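AvrRpt2 (Erwinia amylovora, PDB 6HQZ) is a type III effector of the fire blight pathogen, a papain-like cysteine protease of family C70 that probably cleaves host proteins and induces resistance in Malus × robusta 5. Local coordinates at residues 11-16 against 122-127; 22-27 against 106-111; 92-97 against 148-153. All coordinates share one frame; numbering follows the deposited sequence.

Contact 1 (11-16 against 122-127); sequences VSQQNE and HDPQRG
The backbone carbonyl Pro-124 O takes a hydrogen bond from Gln-13 N at 2.8 Å. The bond is nearly straight at the hydrogen (167°), although the donor stands 31° out of the carbonyl plane. Ser-12 CA comes within 3.3 Å of Pro-124 O in a C-H...O contact, so two consecutive residues of the 11-16 loop close on one oxygen. Beside this bond the side chain of Gln-13 leaves with CG wedged between its own N and carbonyl carbon (chi1 68°) and then runs extended, which carries its amide past Pro-124 CB to the base of Gln-125. There Gln-13 OE1 lies 3.3 Å from Gln-125 CB. Gln-125, bent at chi2, returns its OE1 to 3.5 Å from Gln-13 CG. The two side chains therefore cross at about a right angle, their touching being that of oxygens against methylenes. In this papain-like fold the contact ties the loop leading into helix 19-27 to the turn that follows strand 118-123. That turn is held from within: Asp-123 OD1 accepts from Gln-125 N at 2.8 Å through its anti lone pair, an Asx turn, while Arg-126 and Gly-127 both face Asp-123 in a classic beta bulge. Asp-123 O receives both of their backbone N-H groups and Tyr-10 OH. On the loop side, Gln-14 NE2 donates to Ser-12 OG at 2.6 Å.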
ATOM      1  N   VAL A  11     -21.056   8.995   1.008  1.00 26.44           N
ATOM      2  CA  VAL A  11     -21.893  10.150   0.753  1.00 27.10           C
ATOM      3  C   VAL A  11     -22.616   9.841  -0.591  1.00 26.15           C
ATOM      4  O   VAL A  11     -21.921   9.447  -1.531  1.00 25.56           O
ATOM      5  CB  VAL A  11     -21.051  11.459   0.637  1.00 27.11           C
ATOM      6  CG1 VAL A  11     -21.929  12.654   0.314  1.00 28.02           C
ATOM      7  CG2 VAL A  11     -20.228  11.696   1.933  1.00 29.18           C
ATOM      8  N   SER A  12     -23.951   9.933  -0.600  1.00 27.91           N
ATOM      9  CA  SER A  12     -24.759   9.754  -1.819  1.00 27.72           C
ATOM     10  C   SER A  12     -24.897  11.058  -2.598  1.00 29.97           C
ATOM     11  O   SER A  12     -24.835  12.154  -2.033  1.00 31.42           O
ATOM     12  CB  SER A  12     -26.148   9.199  -1.463  1.00 28.81           C
ATOM     13  OG  SER A  12     -26.900  10.046  -0.622  1.00 29.84           O
ATOM     14  N   GLN A  13     -25.082  10.950  -3.920  1.00 30.67           N
ATOM     15  CA  GLN A  13     -25.295  12.146  -4.731  1.00 35.49           C
ATOM     16  C   GLN A  13     -26.771  12.306  -4.576  1.00 39.90           C
ATOM     17  O   GLN A  13     -27.528  11.321  -4.537  1.00 45.83           O
ATOM     18  CB  GLN A  13     -24.886  11.937  -6.202  1.00 35.07           C
ATOM     19  CG  GLN A  13     -25.746  10.975  -6.978  1.00 37.07           C
ATOM     20  CD  GLN A  13     -25.179  10.709  -8.405  1.00 36.51           C
ATOM     21  OE1 GLN A  13     -24.372   9.802  -8.615  1.00 35.49           O
ATOM     22  NE2 GLN A  13     -25.534  11.568  -9.326  1.00 40.03           N
ATOM     23  N   GLN A  14     -27.270  13.478  -4.439  1.00 44.08           N
ATOM     24  CA  GLN A  14     -28.710  13.371  -4.263  1.00 50.06           C
ATOM     25  C   GLN A  14     -29.458  13.555  -5.583  1.00 52.24           C
ATOM     26  O   GLN A  14     -29.438  12.609  -6.428  1.00 54.65           O
ATOM     27  CB  GLN A  14     -29.186  14.055  -2.992  1.00 49.22           C
ATOM     28  CG  GLN A  14     -28.881  13.151  -1.780  1.00 47.22           C
ATOM     29  CD  GLN A  14     -29.840  11.928  -1.638  1.00 47.49           C
ATOM     30  OE1 GLN A  14     -31.080  12.074  -1.636  1.00 50.81           O
ATOM     31  NE2 GLN A  14     -29.274  10.751  -1.463  1.00 42.49           N
ATOM     32  N   ASN A  15     -30.036  14.720  -5.757  1.00 55.46           N
ATOM     33  CA  ASN A  15     -30.650  15.162  -6.993  1.00 57.42           C
ATOM     34  C   ASN A  15     -30.055  16.540  -7.250  1.00 55.18           C
ATOM     35  O   ASN A  15     -30.742  17.504  -7.496  1.00 56.15           O
ATOM     36  CB  ASN A  15     -32.160  15.233  -6.823  1.00 61.62           C
ATOM     37  CG  ASN A  15     -32.769  13.877  -6.551  1.00 63.35           C
ATOM     38  OD1 ASN A  15     -32.415  12.871  -7.191  1.00 64.23           O
ATOM     39  ND2 ASN A  15     -33.699  13.843  -5.601  1.00 69.28           N
ATOM     40  N   GLU A  16     -28.729  16.565  -7.167  1.00 53.05           N
ATOM     41  CA  GLU A  16     -27.920  17.747  -7.368  1.00 52.08           C
ATOM     42  C   GLU A  16     -27.180  17.648  -8.713  1.00 47.07           C
ATOM     43  O   GLU A  16     -26.832  16.569  -9.163  1.00 40.66           O
ATOM     44  CB  GLU A  16     -26.886  17.808  -6.226  1.00 52.62           C
ATOM     45  CG  GLU A  16     -26.294  19.202  -6.109  1.00 58.21           C
ATOM     46  CD  GLU A  16     -25.171  19.319  -5.082  1.00 58.15           C
ATOM     47  OE1 GLU A  16     -24.853  20.476  -4.720  1.00 61.94           O
ATOM     48  OE2 GLU A  16     -24.613  18.278  -4.657  1.00 54.71           O
ATOM     49  N   HIS A 122     -17.226   2.959  -3.273  1.00 24.17           N
ATOM     50  CA  HIS A 122     -18.424   3.670  -2.889  1.00 23.02           C
ATOM     51  C   HIS A 122     -18.970   4.315  -4.177  1.00 22.54           C
ATOM     52  O   HIS A 122     -18.286   5.108  -4.792  1.00 21.49           O
ATOM     53  CB  HIS A 122     -18.140   4.834  -1.939  1.00 24.13           C
ATOM     54  CG  HIS A 122     -17.857   4.414  -0.528  1.00 25.14           C
ATOM     55  ND1 HIS A 122     -18.159   3.152  -0.058  1.00 25.70           N
ATOM     56  CD2 HIS A 122     -17.338   5.097   0.512  1.00 26.70           C
ATOM     57  CE1 HIS A 122     -17.793   3.069   1.212  1.00 26.96           C
ATOM     58  NE2 HIS A 122     -17.341   4.252   1.597  1.00 27.34           N
ATOM     59  N   ASP A 123     -20.229   4.043  -4.476  1.00 23.19           N
ATOM     60  CA  ASP A 123     -20.915   4.599  -5.659  1.00 23.23           C
ATOM     61  C   ASP A 123     -21.983   5.569  -5.152  1.00 22.94           C
ATOM     62  O   ASP A 123     -22.953   5.173  -4.502  1.00 23.86           O
ATOM     63  CB  ASP A 123     -21.540   3.478  -6.449  1.00 23.20           C
ATOM     64  CG  ASP A 123     -22.130   3.950  -7.794  1.00 26.40           C
ATOM     65  OD1 ASP A 123     -22.863   4.936  -7.836  1.00 24.80           O
ATOM     66  OD2 ASP A 123     -21.935   3.273  -8.779  1.00 26.98           O
ATOM     67  N   PRO A 124     -21.811   6.863  -5.418  1.00 22.24           N
ATOM     68  CA  PRO A 124     -22.713   7.831  -4.915  1.00 24.68           C
ATOM     69  C   PRO A 124     -24.182   7.624  -5.342  1.00 25.83           C
ATOM     70  O   PRO A 124     -25.103   8.252  -4.760  1.00 25.03           O
ATOM     71  CB  PRO A 124     -22.190   9.156  -5.503  1.00 25.40           C
ATOM     72  CG  PRO A 124     -20.834   8.905  -5.995  1.00 25.51           C
ATOM     73  CD  PRO A 124     -20.676   7.426  -6.138  1.00 23.75           C
ATOM     74  N   GLN A 125     -24.424   6.790  -6.360  1.00 26.58           N
ATOM     75  CA  GLN A 125     -25.778   6.540  -6.759  1.00 30.20           C
ATOM     76  C   GLN A 125     -26.264   5.147  -6.530  1.00 29.96           C
ATOM     77  O   GLN A 125     -27.423   4.924  -6.669  1.00 35.23           O
ATOM     78  CB  GLN A 125     -25.985   6.957  -8.219  1.00 34.46           C
ATOM     79  CG  GLN A 125     -27.412   6.992  -8.654  1.00 42.23           C
ATOM     80  CD  GLN A 125     -28.441   7.555  -7.646  1.00 49.32           C
ATOM     81  OE1 GLN A 125     -28.347   8.721  -7.255  1.00 60.17           O
ATOM     82  NE2 GLN A 125     -29.485   6.758  -7.302  1.00 53.34           N
ATOM     83  N   ARG A 126     -25.393   4.225  -6.182  1.00 25.57           N
ATOM     84  CA  ARG A 126     -25.751   2.882  -5.944  1.00 26.86           C
ATOM     85  C   ARG A 126     -25.493   2.371  -4.559  1.00 27.03           C
ATOM     86  O   ARG A 126     -26.225   1.475  -4.122  1.00 30.12           O
ATOM     87  CB  ARG A 126     -25.054   1.990  -6.948  1.00 26.98           C
ATOM     88  CG  ARG A 126     -25.619   2.200  -8.311  1.00 28.21           C
ATOM     89  CD  ARG A 126     -26.915   1.442  -8.379  1.00 31.88           C
ATOM     90  NE  ARG A 126     -27.196   1.158  -9.754  1.00 32.97           N
ATOM     91  CZ  ARG A 126     -27.649   2.064 -10.579  1.00 33.48           C
ATOM     92  NH1 ARG A 126     -27.960   3.287 -10.133  1.00 34.16           N
ATOM     93  NH2 ARG A 126     -27.867   1.704 -11.815  1.00 36.33           N
ATOM     94  N   GLY A 127     -24.577   3.005  -3.820  1.00 25.57           N
ATOM     95  CA  GLY A 127     -24.380   2.654  -2.440  1.00 26.10           C
ATOM     96  C   GLY A 127     -22.935   2.399  -2.048  1.00 25.73           C
ATOM     97  O   GLY A 127     -22.011   2.309  -2.909  1.00 25.12           O
TER

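Contact 2 (22-27 against 106-111); sequences YACTRM and MSVLTG
Cys-24 and Met-27 of helix 19-27 rest on Met-106 and Val-108 of strand 104-113, the packing of helix on antiparallel sheet on which the papain-like fold is built. The two short segments run nearly side by side, their directions 19° apart and their axes 8.0 Å from each other at closest approach. No hydrogen bond crosses between them. Against the backbone, Cys-24 SG, placed beside its own backbone N (chi1 -70°), packs over the face of the peptide between Met-106 and Ser-107, 3.6 Å from Met-106 O. Contacts between side chains do the rest. One methyl, Val-108 CG2, receives both helix residues, with Cys-24 SG at 3.7 Å and Met-27 CE at 3.6 Å. Met-27 reaches it because its chain is stretched as far as SD and then bends, and its CB and SD also pass alongside the same methyl. All of the touching residues are buried, and Pro-124 and Met-94 also pack against Cys-24. Met-106 approaches from the opposite end of this small group: its CB meets Cys-24 SG at 3.9 Å, and a bend at chi3 (68°) swings its terminal CE to 4.0 Å from Cys-24 CB.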
ATOM      1  N   TYR A  22     -19.466  16.109  -6.026  1.00 30.04           N
ATOM      2  CA  TYR A  22     -19.489  16.669  -4.668  1.00 32.53           C
ATOM      3  C   TYR A  22     -19.462  15.534  -3.675  1.00 30.89           C
ATOM      4  O   TYR A  22     -18.745  15.628  -2.651  1.00 30.97           O
ATOM      5  CB  TYR A  22     -20.665  17.601  -4.432  1.00 34.95           C
ATOM      6  CG  TYR A  22     -20.604  18.790  -5.360  1.00 37.46           C
ATOM      7  CD1 TYR A  22     -19.727  19.848  -5.094  1.00 39.49           C
ATOM      8  CD2 TYR A  22     -21.389  18.867  -6.515  1.00 37.63           C
ATOM      9  CE1 TYR A  22     -19.645  20.959  -5.926  1.00 41.44           C
ATOM     10  CE2 TYR A  22     -21.316  19.977  -7.362  1.00 40.10           C
ATOM     11  CZ  TYR A  22     -20.448  21.018  -7.042  1.00 41.78           C
ATOM     12  OH  TYR A  22     -20.339  22.094  -7.845  1.00 44.66           O
ATOM     13  N   ALA A  23     -20.191  14.465  -3.985  1.00 28.38           N
ATOM     14  CA  ALA A  23     -20.175  13.315  -3.105  1.00 27.38           C
ATOM     15  C   ALA A  23     -18.783  12.681  -2.987  1.00 25.95           C
ATOM     16  O   ALA A  23     -18.346  12.394  -1.851  1.00 27.80           O
ATOM     17  CB  ALA A  23     -21.203  12.282  -3.503  1.00 26.00           C
ATOM     18  N   CYS A  24     -18.109  12.446  -4.122  1.00 24.44           N
ATOM     19  CA  CYS A  24     -16.806  11.817  -4.124  1.00 25.03           C
ATOM     20  C   CYS A  24     -15.773  12.707  -3.399  1.00 27.88           C
ATOM     21  O   CYS A  24     -14.976  12.202  -2.639  1.00 27.73           O
ATOM     22  CB  CYS A  24     -16.349  11.472  -5.567  1.00 25.78           C
ATOM     23  SG  CYS A  24     -17.334  10.125  -6.279  1.00 24.32           S
ATOM     24  N   THR A  25     -15.766  13.990  -3.674  1.00 28.49           N
ATOM     25  CA  THR A  25     -14.778  14.857  -3.057  1.00 32.13           C
ATOM     26  C   THR A  25     -15.042  14.911  -1.515  1.00 33.46           C
ATOM     27  O   THR A  25     -14.064  14.822  -0.771  1.00 35.17           O
ATOM     28  CB  THR A  25     -14.720  16.253  -3.679  1.00 33.44           C
ATOM     29  OG1 THR A  25     -16.021  16.815  -3.692  1.00 34.62           O
ATOM     30  CG2 THR A  25     -14.181  16.217  -5.032  1.00 31.63           C
ATOM     31  N   ARG A  26     -16.316  14.896  -1.081  1.00 34.33           N
ATOM     32  CA  ARG A  26     -16.676  14.802   0.349  1.00 37.02           C
ATOM     33  C   ARG A  26     -16.220  13.471   0.981  1.00 34.88           C
ATOM     34  O   ARG A  26     -15.665  13.472   2.104  1.00 33.27           O
ATOM     35  CB  ARG A  26     -18.181  15.066   0.637  1.00 39.48           C
ATOM     36  CG  ARG A  26     -18.446  15.661   2.018  1.00 46.75           C
ATOM     37  CD  ARG A  26     -19.819  16.364   2.206  1.00 52.23           C
ATOM     38  NE  ARG A  26     -20.456  16.648   0.915  1.00 54.21           N
ATOM     39  CZ  ARG A  26     -21.760  16.597   0.653  1.00 55.88           C
ATOM     40  NH1 ARG A  26     -22.649  16.350   1.610  1.00 57.65           N
ATOM     41  NH2 ARG A  26     -22.169  16.840  -0.591  1.00 54.39           N
ATOM     42  N   MET A  27     -16.353  12.366   0.241  1.00 30.32           N
ATOM     43  CA  MET A  27     -15.836  11.088   0.711  1.00 30.71           C
ATOM     44  C   MET A  27     -14.323  11.095   0.870  1.00 31.33           C
ATOM     45  O   MET A  27     -13.820  10.370   1.728  1.00 33.08           O
ATOM     46  CB  MET A  27     -16.286   9.915  -0.146  1.00 27.65           C
ATOM     47  CG  MET A  27     -17.770   9.688  -0.092  1.00 27.10           C
ATOM     48  SD  MET A  27     -18.259   8.168  -0.922  1.00 25.05           S
ATOM     49  CE  MET A  27     -18.689   8.752  -2.544  1.00 25.29           C
ATOM     50  N   MET A 106     -18.636   9.022 -11.480  1.00 23.28           N
ATOM     51  CA  MET A 106     -17.543   9.083 -10.578  1.00 22.57           C
ATOM     52  C   MET A 106     -17.843   8.247  -9.367  1.00 23.35           C
ATOM     53  O   MET A 106     -18.984   8.275  -8.890  1.00 24.67           O
ATOM     54  CB  MET A 106     -17.321  10.508 -10.145  1.00 25.77           C
ATOM     55  CG  MET A 106     -16.724  11.423 -11.155  1.00 27.55           C
ATOM     56  SD  MET A 106     -16.657  13.069 -10.452  1.00 33.50           S
ATOM     57  CE  MET A 106     -15.431  12.775  -9.184  1.00 30.67           C
ATOM     58  N   SER A 107     -16.820   7.522  -8.883  1.00 21.50           N
ATOM     59  CA  SER A 107     -16.951   6.656  -7.726  1.00 21.93           C
ATOM     60  C   SER A 107     -15.697   6.720  -6.940  1.00 21.33           C
ATOM     61  O   SER A 107     -14.693   7.285  -7.398  1.00 21.24           O
ATOM     62  CB  SER A 107     -17.225   5.226  -8.161  1.00 22.48           C
ATOM     63  OG  SER A 107     -18.499   5.114  -8.793  1.00 24.91           O
ATOM     64  N   VAL A 108     -15.720   6.162  -5.743  1.00 22.47           N
ATOM     65  CA  VAL A 108     -14.555   6.185  -4.877  1.00 22.19           C
ATOM     66  C   VAL A 108     -14.030   4.837  -4.588  1.00 22.73           C
ATOM     67  O   VAL A 108     -14.736   4.025  -3.985  1.00 23.55           O
ATOM     68  CB  VAL A 108     -14.873   6.889  -3.519  1.00 23.56           C
ATOM     69  CG1 VAL A 108     -13.591   6.829  -2.645  1.00 25.14           C
ATOM     70  CG2 VAL A 108     -15.303   8.338  -3.751  1.00 23.38           C
ATOM     71  N   LEU A 109     -12.788   4.597  -5.044  1.00 23.00           N
ATOM     72  CA  LEU A 109     -12.053   3.363  -4.820  1.00 23.28           C
ATOM     73  C   LEU A 109     -11.606   3.324  -3.375  1.00 23.92           C
ATOM     74  O   LEU A 109     -10.953   4.282  -2.912  1.00 26.10           O
ATOM     75  CB  LEU A 109     -10.808   3.282  -5.679  1.00 22.67           C
ATOM     76  CG  LEU A 109     -10.039   1.964  -5.586  1.00 23.36           C
ATOM     77  CD1 LEU A 109     -10.851   0.722  -6.019  1.00 22.02           C
ATOM     78  CD2 LEU A 109      -8.792   2.181  -6.416  1.00 24.28           C
ATOM     79  N   THR A 110     -11.925   2.239  -2.703  1.00 24.61           N
ATOM     80  CA  THR A 110     -11.553   2.080  -1.249  1.00 26.78           C
ATOM     81  C   THR A 110     -10.696   0.855  -0.880  1.00 28.90           C
ATOM     82  O   THR A 110     -10.086   0.830   0.212  1.00 31.14           O
ATOM     83  CB  THR A 110     -12.788   2.039  -0.346  1.00 27.06           C
ATOM     84  OG1 THR A 110     -13.511   0.790  -0.569  1.00 26.75           O
ATOM     85  CG2 THR A 110     -13.637   3.297  -0.585  1.00 27.12           C
ATOM     86  N   GLY A 111     -10.782  -0.213  -1.671  1.00 27.68           N
ATOM     87  CA  GLY A 111     -10.031  -1.382  -1.418  1.00 28.90           C
ATOM     88  C   GLY A 111     -10.007  -2.346  -2.567  1.00 28.58           C
ATOM     89  O   GLY A 111     -10.593  -2.096  -3.603  1.00 28.48           O
TER

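Contact 3 (92-97 against 148-153); sequences PIMFGW and AMLYSE
The ring of Phe-95 has Ile-93 O at its edge, in the ring plane, and meets Phe-137 edge-to-face; it leads away from the partner strand, and within the side chain CB makes the contact, 3.7 Å from Ala-148 O and 4.0 Å from Met-149 CG. Tyr-151 likewise sends its ring away from the pairing, to stack with His-90. Between the backbones, Met-94 and Leu-150 form an antiparallel hydrogen-bonded pair: Met-94 N donates to Leu-150 O at 2.7 Å in the carbonyl plane, and the reciprocal bond from Leu-150 N to Met-94 O is straighter (171°). Gly-96 N extends the ladder to Ala-148 O at 3.0 Å, nearly along the C=O axis. Side chains alternate between the faces. Ile-93 CG2, anti to its own N, lies 3.7 Å from Met-149 CB on the face shared with Phe-95; on the other, Met-94 bends at its end to bring CE within 3.6 Å of Leu-150 CD1. Strand 93-98 is flanked in the six-stranded antiparallel sheet by 149-152 and 104-113, with 67-69 beyond 149-152, and helix 19-27 packs on the Met-94 face through Trp-21, Cys-24 and Thr-25.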
ATOM      1  N   PRO A  92      -8.245   7.061  -0.161  1.00 30.96           N
ATOM      2  CA  PRO A  92      -9.249   6.807  -1.215  1.00 29.20           C
ATOM      3  C   PRO A  92      -9.045   7.618  -2.517  1.00 27.06           C
ATOM      4  O   PRO A  92      -8.520   8.778  -2.533  1.00 27.21           O
ATOM      5  CB  PRO A  92     -10.566   7.188  -0.555  1.00 28.41           C
ATOM      6  CG  PRO A  92     -10.223   8.004   0.627  1.00 31.68           C
ATOM      7  CD  PRO A  92      -8.802   7.702   1.037  1.00 32.01           C
ATOM      8  N   ILE A  93      -9.450   7.010  -3.595  1.00 25.75           N
ATOM      9  CA  ILE A  93      -9.156   7.559  -4.921  1.00 25.14           C
ATOM     10  C   ILE A  93     -10.481   7.651  -5.718  1.00 24.08           C
ATOM     11  O   ILE A  93     -11.204   6.663  -5.891  1.00 21.83           O
ATOM     12  CB  ILE A  93      -8.210   6.639  -5.695  1.00 26.41           C
ATOM     13  CG1 ILE A  93      -6.868   6.556  -5.039  1.00 28.57           C
ATOM     14  CG2 ILE A  93      -8.039   7.121  -7.143  1.00 26.62           C
ATOM     15  CD1 ILE A  93      -6.050   5.360  -5.477  1.00 29.11           C
ATOM     16  N   MET A  94     -10.788   8.857  -6.155  1.00 24.45           N
ATOM     17  CA  MET A  94     -11.994   9.035  -6.970  1.00 25.24           C
ATOM     18  C   MET A  94     -11.668   8.875  -8.449  1.00 23.75           C
ATOM     19  O   MET A  94     -10.732   9.520  -8.963  1.00 24.00           O
ATOM     20  CB  MET A  94     -12.706  10.343  -6.728  1.00 28.21           C
ATOM     21  CG  MET A  94     -11.985  11.607  -6.895  1.00 32.76           C
ATOM     22  SD  MET A  94     -13.057  12.998  -6.372  1.00 38.67           S
ATOM     23  CE  MET A  94     -12.563  14.178  -7.604  1.00 40.55           C
ATOM     24  N   PHE A  95     -12.469   8.030  -9.086  1.00 21.35           N
ATOM     25  CA  PHE A  95     -12.259   7.632 -10.479  1.00 20.85           C
ATOM     26  C   PHE A  95     -13.495   7.856 -11.333  1.00 21.24           C
ATOM     27  O   PHE A  95     -14.667   7.649 -10.936  1.00 20.24           O
ATOM     28  CB  PHE A  95     -11.772   6.170 -10.603  1.00 21.43           C
ATOM     29  CG  PHE A  95     -12.762   5.132 -10.228  1.00 20.68           C
ATOM     30  CD1 PHE A  95     -12.896   4.779  -8.906  1.00 21.68           C
ATOM     31  CD2 PHE A  95     -13.485   4.437 -11.164  1.00 21.94           C
ATOM     32  CE1 PHE A  95     -13.750   3.772  -8.516  1.00 21.18           C
ATOM     33  CE2 PHE A  95     -14.322   3.399 -10.786  1.00 20.99           C
ATOM     34  CZ  PHE A  95     -14.477   3.088  -9.465  1.00 22.03           C
ATOM     35  N   GLY A  96     -13.180   8.252 -12.565  1.00 20.67           N
ATOM     36  CA  GLY A  96     -14.149   8.435 -13.637  1.00 20.55           C
ATOM     37  C   GLY A  96     -14.217   7.192 -14.453  1.00 19.84           C
ATOM     38  O   GLY A  96     -13.177   6.664 -14.824  1.00 18.66           O
ATOM     39  N   TRP A  97     -15.433   6.742 -14.789  1.00 20.37           N
ATOM     40  CA  TRP A  97     -15.599   5.520 -15.585  1.00 20.15           C
ATOM     41  C   TRP A  97     -16.857   5.510 -16.367  1.00 20.11           C
ATOM     42  O   TRP A  97     -17.792   6.233 -16.070  1.00 20.59           O
ATOM     43  CB  TRP A  97     -15.536   4.272 -14.704  1.00 20.93           C
ATOM     44  CG  TRP A  97     -16.624   4.144 -13.699  1.00 21.07           C
ATOM     45  CD1 TRP A  97     -16.790   4.856 -12.537  1.00 21.51           C
ATOM     46  CD2 TRP A  97     -17.691   3.161 -13.720  1.00 22.35           C
ATOM     47  NE1 TRP A  97     -17.880   4.373 -11.855  1.00 20.95           N
ATOM     48  CE2 TRP A  97     -18.407   3.309 -12.520  1.00 21.83           C
ATOM     49  CE3 TRP A  97     -18.036   2.130 -14.586  1.00 22.27           C
ATOM     50  CZ2 TRP A  97     -19.483   2.534 -12.216  1.00 23.91           C
ATOM     51  CZ3 TRP A  97     -19.105   1.298 -14.255  1.00 24.39           C
ATOM     52  CH2 TRP A  97     -19.834   1.530 -13.091  1.00 24.95           C
ATOM     53  N   ALA A 148      -8.047  10.839 -14.540  1.00 25.55           N
ATOM     54  CA  ALA A 148      -8.956   9.737 -14.384  1.00 24.39           C
ATOM     55  C   ALA A 148      -9.129   9.324 -12.910  1.00 24.67           C
ATOM     56  O   ALA A 148     -10.231   8.904 -12.537  1.00 21.96           O
ATOM     57  CB  ALA A 148      -8.521   8.567 -15.249  1.00 25.04           C
ATOM     58  N   MET A 149      -8.059   9.457 -12.097  1.00 23.43           N
ATOM     59  CA  MET A 149      -8.024   8.931 -10.731  1.00 24.19           C
ATOM     60  C   MET A 149      -7.403  10.021  -9.882  1.00 26.29           C
ATOM     61  O   MET A 149      -6.217  10.351 -10.095  1.00 27.26           O
ATOM     62  CB  MET A 149      -7.133   7.683 -10.713  1.00 24.98           C
ATOM     63  CG  MET A 149      -7.831   6.425 -11.320  1.00 24.32           C
ATOM     64  SD  MET A 149      -6.636   5.116 -11.491  1.00 26.52           S
ATOM     65  CE  MET A 149      -6.398   4.649  -9.826  1.00 28.86           C
ATOM     66  N   LEU A 150      -8.204  10.612  -8.986  1.00 26.14           N
ATOM     67  CA  LEU A 150      -7.793  11.695  -8.152  1.00 27.54           C
ATOM     68  C   LEU A 150      -7.751  11.277  -6.691  1.00 28.22           C
ATOM     69  O   LEU A 150      -8.560  10.462  -6.220  1.00 26.57           O
ATOM     70  CB  LEU A 150      -8.702  12.909  -8.292  1.00 27.67           C
ATOM     71  CG  LEU A 150      -8.680  13.647  -9.624  1.00 28.28           C
ATOM     72  CD1 LEU A 150      -9.670  14.805  -9.590  1.00 29.08           C
ATOM     73  CD2 LEU A 150      -7.306  14.202  -9.988  1.00 30.04           C
ATOM     74  N   TYR A 151      -6.808  11.881  -5.972  1.00 31.14           N
ATOM     75  CA  TYR A 151      -6.674  11.615  -4.533  1.00 30.45           C
ATOM     76  C   TYR A 151      -6.375  12.873  -3.766  1.00 32.96           C
ATOM     77  O   TYR A 151      -5.991  13.903  -4.381  1.00 33.18           O
ATOM     78  CB  TYR A 151      -5.621  10.522  -4.291  1.00 31.80           C
ATOM     79  CG  TYR A 151      -4.185  10.886  -4.669  1.00 34.42           C
ATOM     80  CD1 TYR A 151      -3.324  11.507  -3.741  1.00 37.90           C
ATOM     81  CD2 TYR A 151      -3.672  10.555  -5.939  1.00 35.02           C
ATOM     82  CE1 TYR A 151      -2.012  11.834  -4.095  1.00 39.93           C
ATOM     83  CE2 TYR A 151      -2.373  10.858  -6.287  1.00 36.39           C
ATOM     84  CZ  TYR A 151      -1.567  11.505  -5.378  1.00 38.07           C
ATOM     85  OH  TYR A 151      -0.324  11.758  -5.776  1.00 38.99           O
ATOM     86  N   SER A 152      -6.494  12.765  -2.425  1.00 34.51           N
ATOM     87  CA  SER A 152      -6.276  13.871  -1.516  1.00 38.01           C
ATOM     88  C   SER A 152      -4.801  14.049  -1.193  1.00 41.25           C
ATOM     89  O   SER A 152      -4.139  13.109  -0.828  1.00 42.23           O
ATOM     90  CB  SER A 152      -6.982  13.688  -0.149  1.00 38.62           C
ATOM     91  OG  SER A 152      -6.863  14.913   0.599  1.00 41.19           O
ATOM     92  N   GLU A 153      -4.314  15.267  -1.343  1.00 44.69           N
ATOM     93  CA  GLU A 153      -2.978  15.652  -0.822  1.00 50.51           C
ATOM     94  C   GLU A 153      -3.009  16.152   0.631  1.00 53.23           C
ATOM     95  O   GLU A 153      -1.941  16.407   1.208  1.00 58.26           O
ATOM     96  CB  GLU A 153      -2.326  16.695  -1.725  1.00 52.54           C
ATOM     97  CG  GLU A 153      -1.880  16.112  -3.054  1.00 50.33           C
ATOM     98  CD  GLU A 153      -1.006  17.071  -3.848  1.00 53.02           C
ATOM     99  OE1 GLU A 153      -1.285  18.306  -3.849  1.00 55.32           O
ATOM    100  OE2 GLU A 153      -0.033  16.576  -4.469  1.00 53.54           O
TER
HETATM  101  O   HOH W   1      -7.151  10.146  -0.881  1.00 29.92           O

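In the fold
The three contacts share one antiparallel sheet and are stepped across it. Contacts 1 and 2 have centres about 9 Å apart and are joined by a probable hydrogen bond from His-122 N to Val-108 O (2.8 Å); contacts 2 and 3, about 7 Å apart, are joined by Leu-109 N to Ile-93 O (2.7 Å). Contacts 1 and 3 lie about 16 Å apart. Helix 19-27 covers the middle, where Met-106 CE meets Met-94 CE at 3.6 Å. In papain-like proteases the nucleophilic cysteine sits at the start of such a helix; Cys-20, touched by Gln-13 of contact 1, has a position consistent with that role.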